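Local coordinates for peptidoglycan recognition protein 3 (Branchiostoma belcheri tsingtauense, PDB 4Z8I), which probably cleaves the amide bond between N-acetylmuramic acid and L-alanine in bacterial peptidoglycan, as a zinc-dependent amidase carrying a chitin-binding domain, at residues A[91-96]-A[200-205]; A[126-131]-A[160-165]. All blocks are in the same frame, centred on the assembly; numbering follows the deposited sequence.

Interaction 1 of 2, residues A[91-96]-A[200-205]. With ZN (zinc ion), chain B.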
loop_
_atom_site.group_PDB
_atom_site.type_symbol
_atom_site.label_atom_id
_atom_site.label_comp_id
_atom_site.label_asym_id
_atom_site.label_seq_id
_atom_site.Cartn_x
_atom_site.Cartn_y
_atom_site.Cartn_z
ATOM N N VAL A 91 -0.126 -9.117 -4.690
ATOM C CA VAL A 91 -0.324 -10.227 -3.760
ATOM C C VAL A 91 -0.143 -9.748 -2.324
ATOM O O VAL A 91 0.843 -9.080 -2.003
ATOM C CB VAL A 91 0.647 -11.390 -4.053
ATOM C CG1 VAL A 91 0.352 -12.573 -3.156
ATOM C CG2 VAL A 91 0.540 -11.805 -5.508
ATOM N N ILE A 92 -1.102 -10.082 -1.464
ATOM C CA ILE A 92 -1.072 -9.639 -0.075
ATOM C C ILE A 92 -0.593 -10.755 0.854
ATOM O O ILE A 92 -1.070 -11.890 0.776
ATOM C CB ILE A 92 -2.455 -9.139 0.379
ATOM C CG1 ILE A 92 -2.919 -7.986 -0.511
ATOM C CG2 ILE A 92 -2.422 -8.707 1.839
ATOM C CD1 ILE A 92 -2.029 -6.759 -0.436
ATOM N N HIS A 93 0.349 -10.422 1.732
ATOM C CA HIS A 93 0.938 -11.399 2.638
ATOM C C HIS A 93 0.764 -10.980 4.088
ATOM O O HIS A 93 0.529 -9.806 4.375
ATOM C CB HIS A 93 2.432 -11.552 2.345
ATOM C CG HIS A 93 2.730 -12.217 1.039
ATOM N ND1 HIS A 93 2.896 -13.579 0.921
ATOM C CD2 HIS A 93 2.895 -11.709 -0.205
ATOM C CE1 HIS A 93 3.149 -13.883 -0.338
ATOM N NE2 HIS A 93 3.152 -12.765 -1.043
ATOM N N HIS A 94 0.872 -11.941 5.003
ATOM C CA HIS A 94 1.049 -11.609 6.413
ATOM C C HIS A 94 2.367 -12.194 6.914
ATOM O O HIS A 94 2.876 -13.166 6.358
ATOM C CB HIS A 94 -0.156 -12.023 7.280
ATOM C CG HIS A 94 -0.196 -13.477 7.645
ATOM N ND1 HIS A 94 -0.811 -13.933 8.793
ATOM C CD2 HIS A 94 0.277 -14.577 7.010
ATOM C CE1 HIS A 94 -0.702 -15.247 8.857
ATOM N NE2 HIS A 94 -0.045 -15.664 7.788
ATOM N N SER A 95 2.933 -11.576 7.943
ATOM C CA SER A 95 4.216 -12.012 8.476
ATOM C C SER A 95 4.086 -13.355 9.187
ATOM O O SER A 95 5.066 -14.091 9.312
ATOM C CB SER A 95 4.768 -10.963 9.444
ATOM O OG SER A 95 5.891 -11.450 10.151
ATOM N N ALA A 96 2.870 -13.667 9.634
ATOM C CA ALA A 96 2.627 -14.787 10.542
ATOM C C ALA A 96 3.592 -14.708 11.719
ATOM O O ALA A 96 4.126 -15.721 12.170
ATOM C CB ALA A 96 2.757 -16.119 9.821
ATOM N N TYR A 200 -4.656 -10.212 -5.201
ATOM C CA TYR A 200 -4.716 -11.574 -4.679
ATOM C C TYR A 200 -4.268 -11.623 -3.226
ATOM O O TYR A 200 -3.454 -10.807 -2.789
ATOM C CB TYR A 200 -3.806 -12.513 -5.482
ATOM C CG TYR A 200 -4.104 -12.612 -6.957
ATOM C CD1 TYR A 200 -3.686 -11.626 -7.840
ATOM C CD2 TYR A 200 -4.773 -13.712 -7.475
ATOM C CE1 TYR A 200 -3.950 -11.722 -9.190
ATOM C CE2 TYR A 200 -5.039 -13.813 -8.829
ATOM C CZ TYR A 200 -4.622 -12.815 -9.680
ATOM O OH TYR A 200 -4.876 -12.902 -11.027
ATOM N N GLY A 201 -4.797 -12.585 -2.480
ATOM C CA GLY A 201 -4.183 -12.986 -1.229
ATOM C C GLY A 201 -3.179 -14.064 -1.586
ATOM O O GLY A 201 -3.273 -14.654 -2.662
ATOM N N HIS A 202 -2.216 -14.326 -0.709
ATOM C CA HIS A 202 -1.201 -15.339 -0.991
ATOM C C HIS A 202 -1.838 -16.712 -1.208
ATOM O O HIS A 202 -1.414 -17.471 -2.080
ATOM C CB HIS A 202 -0.171 -15.397 0.139
ATOM C CG HIS A 202 1.014 -16.261 -0.163
ATOM N ND1 HIS A 202 1.950 -16.598 0.792
ATOM C CD2 HIS A 202 1.424 -16.847 -1.312
ATOM C CE1 HIS A 202 2.881 -17.359 0.245
ATOM N NE2 HIS A 202 2.584 -17.526 -1.031
ATOM N N ARG A 203 -2.870 -17.018 -0.426
ATOM C CA ARG A 203 -3.549 -18.307 -0.519
ATOM C C ARG A 203 -4.258 -18.484 -1.857
ATOM O O ARG A 203 -4.554 -19.608 -2.266
ATOM C CB ARG A 203 -4.556 -18.469 0.623
ATOM C CG ARG A 203 -5.681 -17.444 0.599
ATOM C CD ARG A 203 -6.720 -17.722 1.672
ATOM N NE ARG A 203 -6.156 -17.669 3.017
ATOM C CZ ARG A 203 -6.855 -17.882 4.127
ATOM N NH1 ARG A 203 -8.149 -18.162 4.053
ATOM N NH2 ARG A 203 -6.263 -17.815 5.310
ATOM N N ASP A 204 -4.537 -17.372 -2.530
ATOM C CA ASP A 204 -5.221 -17.412 -3.818
ATOM C C ASP A 204 -4.309 -17.947 -4.921
ATOM O O ASP A 204 -4.779 -18.463 -5.936
ATOM C CB ASP A 204 -5.724 -16.017 -4.200
ATOM C CG ASP A 204 -6.920 -15.579 -3.376
ATOM O OD1 ASP A 204 -7.736 -16.444 -2.994
ATOM O OD2 ASP A 204 -7.047 -14.364 -3.119
ATOM N N VAL A 205 -3.003 -17.830 -4.705
ATOM C CA VAL A 205 -2.021 -18.126 -5.741
ATOM C C VAL A 205 -1.052 -19.233 -5.309
ATOM O O VAL A 205 -0.253 -19.724 -6.110
ATOM C CB VAL A 205 -1.236 -16.850 -6.109
ATOM C CG1 VAL A 205 -0.205 -16.540 -5.036
ATOM C CG2 VAL A 205 -0.583 -16.983 -7.474
HETATM ZN ZN ZN B . 2.347 -15.146 2.042
HETATM O O HOH W 1 4.197 -15.516 2.550
#
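H93 and H202 meet at a zinc ion. H93 ND1 lies 2.0 Å from the zinc, and H202 ND1 is also 2.0 Å from it. C210 is the third protein ligand, and a water completes the set, its O 1.9 Å from the zinc. The two ND1 atoms do not bond to each other; the shared metal brings them together. The rings are set obliquely, with planes at 56°. H93 CE1 lies over one face of the H202 ring, displaced toward its rim, while H202 ND1 and CE1 come to the edge of the H93 ring, near its plane. The H202 ring reaches the metal because CG stands anti to the backbone N (chi1 -171°). The far nitrogen of H93, NE2, is hydrogen-bonded to H150, a second-shell residue that probably fixes the rotation of the ring.

Three protein ligands and a water match the zinc site of amidase-type peptidoglycan recognition proteins. Here the site sits at the ends of two neighbouring parallel strands, 87-94 and 197-201.

Backbone bonds join these strands. I92 N donates to Y200 O at 2.8 Å. H202 N gives a weaker, more bent bond to I92 O at 3.1 Å. Within 200-205, D204 OD2 accepts from G201 N at 2.9 Å and ties the turn after the strand; Y225 also bonds to OD2.

Apolar contact is modest. V91 CG1 lies 3.8 Å from H202 CA and also faces V205 CG1. V91 CG2 faces Y200 CB at 4.4 Å.

Interaction 2 of 2, residues A[126-131]-A[160-165]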
loop_
_atom_site.group_PDB
_atom_site.type_symbol
_atom_site.label_atom_id
_atom_site.label_comp_id
_atom_site.label_asym_id
_atom_site.label_seq_id
_atom_site.Cartn_x
_atom_site.Cartn_y
_atom_site.Cartn_z
ATOM N N ILE A 126 15.445 -9.358 1.515
ATOM C CA ILE A 126 14.129 -9.629 2.085
ATOM C C ILE A 126 13.134 -9.866 0.944
ATOM O O ILE A 126 13.138 -9.147 -0.055
ATOM C CB ILE A 126 13.679 -8.484 3.026
ATOM C CG1 ILE A 126 12.370 -8.829 3.733
ATOM C CG2 ILE A 126 13.567 -7.168 2.276
ATOM C CD1 ILE A 126 12.000 -7.836 4.814
ATOM N N GLY A 127 12.309 -10.898 1.083
ATOM C CA GLY A 127 11.518 -11.409 -0.025
ATOM C C GLY A 127 10.454 -10.491 -0.598
ATOM O O GLY A 127 10.225 -10.475 -1.809
ATOM N N TYR A 128 9.801 -9.727 0.268
ATOM C CA TYR A 128 8.677 -8.905 -0.153
ATOM C C TYR A 128 9.147 -7.590 -0.767
ATOM O O TYR A 128 10.241 -7.107 -0.464
ATOM C CB TYR A 128 7.747 -8.635 1.030
ATOM C CG TYR A 128 7.497 -9.844 1.901
ATOM C CD1 TYR A 128 6.604 -10.833 1.511
ATOM C CD2 TYR A 128 8.148 -9.991 3.120
ATOM C CE1 TYR A 128 6.372 -11.936 2.307
ATOM C CE2 TYR A 128 7.922 -11.091 3.922
ATOM C CZ TYR A 128 7.033 -12.059 3.511
ATOM O OH TYR A 128 6.803 -13.157 4.305
ATOM N N ASN A 129 8.321 -7.025 -1.641
ATOM C CA ASN A 129 8.615 -5.730 -2.237
ATOM C C ASN A 129 8.388 -4.617 -1.224
ATOM O O ASN A 129 9.132 -3.637 -1.184
ATOM C CB ASN A 129 7.743 -5.492 -3.472
ATOM C CG ASN A 129 8.005 -6.497 -4.574
ATOM O OD1 ASN A 129 7.324 -7.519 -4.673
ATOM N ND2 ASN A 129 8.998 -6.213 -5.412
ATOM N N PHE A 130 7.353 -4.774 -0.406
ATOM C CA PHE A 130 7.048 -3.797 0.631
ATOM C C PHE A 130 6.470 -4.476 1.864
ATOM O O PHE A 130 5.855 -5.540 1.770
ATOM C CB PHE A 130 6.060 -2.749 0.119
ATOM C CG PHE A 130 6.593 -1.903 -0.998
ATOM C CD1 PHE A 130 7.391 -0.802 -0.730
ATOM C CD2 PHE A 130 6.286 -2.202 -2.317
ATOM C CE1 PHE A 130 7.880 -0.018 -1.757
ATOM C CE2 PHE A 130 6.773 -1.421 -3.351
ATOM C CZ PHE A 130 7.571 -0.329 -3.071
ATOM N N LEU A 131 6.672 -3.855 3.020
ATOM C CA LEU A 131 6.054 -4.338 4.247
ATOM C C LEU A 131 5.197 -3.239 4.859
ATOM O O LEU A 131 5.338 -2.071 4.519
ATOM C CB LEU A 131 7.102 -4.844 5.243
ATOM C CG LEU A 131 7.933 -6.047 4.778
ATOM C CD1 LEU A 131 9.203 -5.589 4.086
ATOM C CD2 LEU A 131 8.264 -6.994 5.926
ATOM N N GLY A 160 4.769 -7.838 -4.048
ATOM C CA GLY A 160 4.406 -8.494 -2.807
ATOM C C GLY A 160 4.385 -7.533 -1.634
ATOM O O GLY A 160 5.412 -6.948 -1.282
ATOM N N ILE A 161 3.211 -7.362 -1.033
ATOM C CA ILE A 161 3.072 -6.533 0.159
ATOM C C ILE A 161 2.780 -7.409 1.367
ATOM O O ILE A 161 1.821 -8.182 1.361
ATOM C CB ILE A 161 1.929 -5.519 0.022
ATOM C CG1 ILE A 161 2.159 -4.611 -1.186
ATOM C CG2 ILE A 161 1.802 -4.694 1.292
ATOM C CD1 ILE A 161 1.033 -3.629 -1.429
ATOM N N CYS A 162 3.602 -7.285 2.403
ATOM C CA CYS A 162 3.426 -8.108 3.595
ATOM C C CYS A 162 3.098 -7.280 4.827
ATOM O O CYS A 162 3.877 -6.421 5.227
ATOM C CB CYS A 162 4.677 -8.946 3.854
ATOM S SG CYS A 162 4.583 -9.949 5.346
ATOM N N PHE A 163 1.941 -7.541 5.427
ATOM C CA PHE A 163 1.599 -6.931 6.703
ATOM C C PHE A 163 2.389 -7.648 7.784
ATOM O O PHE A 163 2.477 -8.875 7.776
ATOM C CB PHE A 163 0.102 -7.064 6.984
ATOM C CG PHE A 163 -0.759 -6.190 6.121
ATOM C CD1 PHE A 163 -0.977 -6.505 4.788
ATOM C CD2 PHE A 163 -1.369 -5.063 6.649
ATOM C CE1 PHE A 163 -1.774 -5.705 3.996
ATOM C CE2 PHE A 163 -2.169 -4.260 5.861
ATOM C CZ PHE A 163 -2.373 -4.583 4.536
ATOM N N MET A 164 2.972 -6.892 8.707
ATOM C CA MET A 164 3.732 -7.505 9.790
ATOM C C MET A 164 2.848 -7.859 10.982
ATOM O O MET A 164 2.384 -6.984 11.716
ATOM C CB MET A 164 4.909 -6.625 10.205
ATOM C CG MET A 164 6.010 -6.599 9.162
ATOM S SD MET A 164 7.454 -5.663 9.671
ATOM C CE MET A 164 6.755 -4.017 9.794
ATOM N N GLY A 165 2.621 -9.157 11.156
ATOM C CA GLY A 165 1.785 -9.670 12.226
ATOM C C GLY A 165 1.115 -10.965 11.810
ATOM O O GLY A 165 1.317 -11.445 10.691
#
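C162 sits against the ring of Y128. Its CB lies over the middle of one ring face, 3.5 Å from the centroid and 9° off the ring normal, a CH-pi contact. C162 SG covers the same face, 3.9 Å from the centroid, as a sulfur-aromatic contact. The sulfur leans toward the hydroxyl-bearing end of the ring, nearest CZ, because SG is anti to the backbone N (chi1 178°). With the Y128 ring cut back to an alanine, C162 CB and SG would probably lose the face they rest on, leaving a gap beside them. On the same side of the sheet as C162, L131 CD2 touches M164 CG at 4.0 Å. These two side chains cross at about a right angle.

Outward from this centre, the backbones pair as parallel strands. F130 N donates to G160 O at 3.0 Å. C162 N donates to F130 O at 2.9 Å. G160 O also takes a weak, bent bond from N129 N.

At the polar edge the N129 side chain takes over from the backbone. Its OD1 accepts from G160 N at 2.6 Å, with an N-H...O angle of 175°. The other end of the amide, ND2, bonds to G143 O. The amide is thus anchored at both ends and its rotation is probably fixed.

The contact joins strands 130-132 and 158-163 in the middle of the mixed sheet of the amidase domain. F130 and I161 project from one face and pack on L183 of helix 174-190. I126 and M164, in the loops next to the strands, touch helix 103-120, while L131 and C162 share the other face of the sheet.

In the fold
Strand 158-163 joins the two contacts. It pairs with 130-132 in interaction 2 and, along its other edge, with 87-94, which carries half of interaction 1. Across this part of the six-stranded sheet the order is 130-132, 158-163, 87-94, 197-201, all four parallel. H93 N to I161 O, 2.7 Å, and H93 O to F163 N, 2.9 Å, are probable hydrogen bonds across the middle pair. The contact centres are about 10 Å apart. Interaction 1 supplies two zinc ligands, while interaction 2 forms part of their surroundings: C162 touches H93, and the Y128 side chain comes within about 5 Å of the zinc, with its ring meeting that of H93.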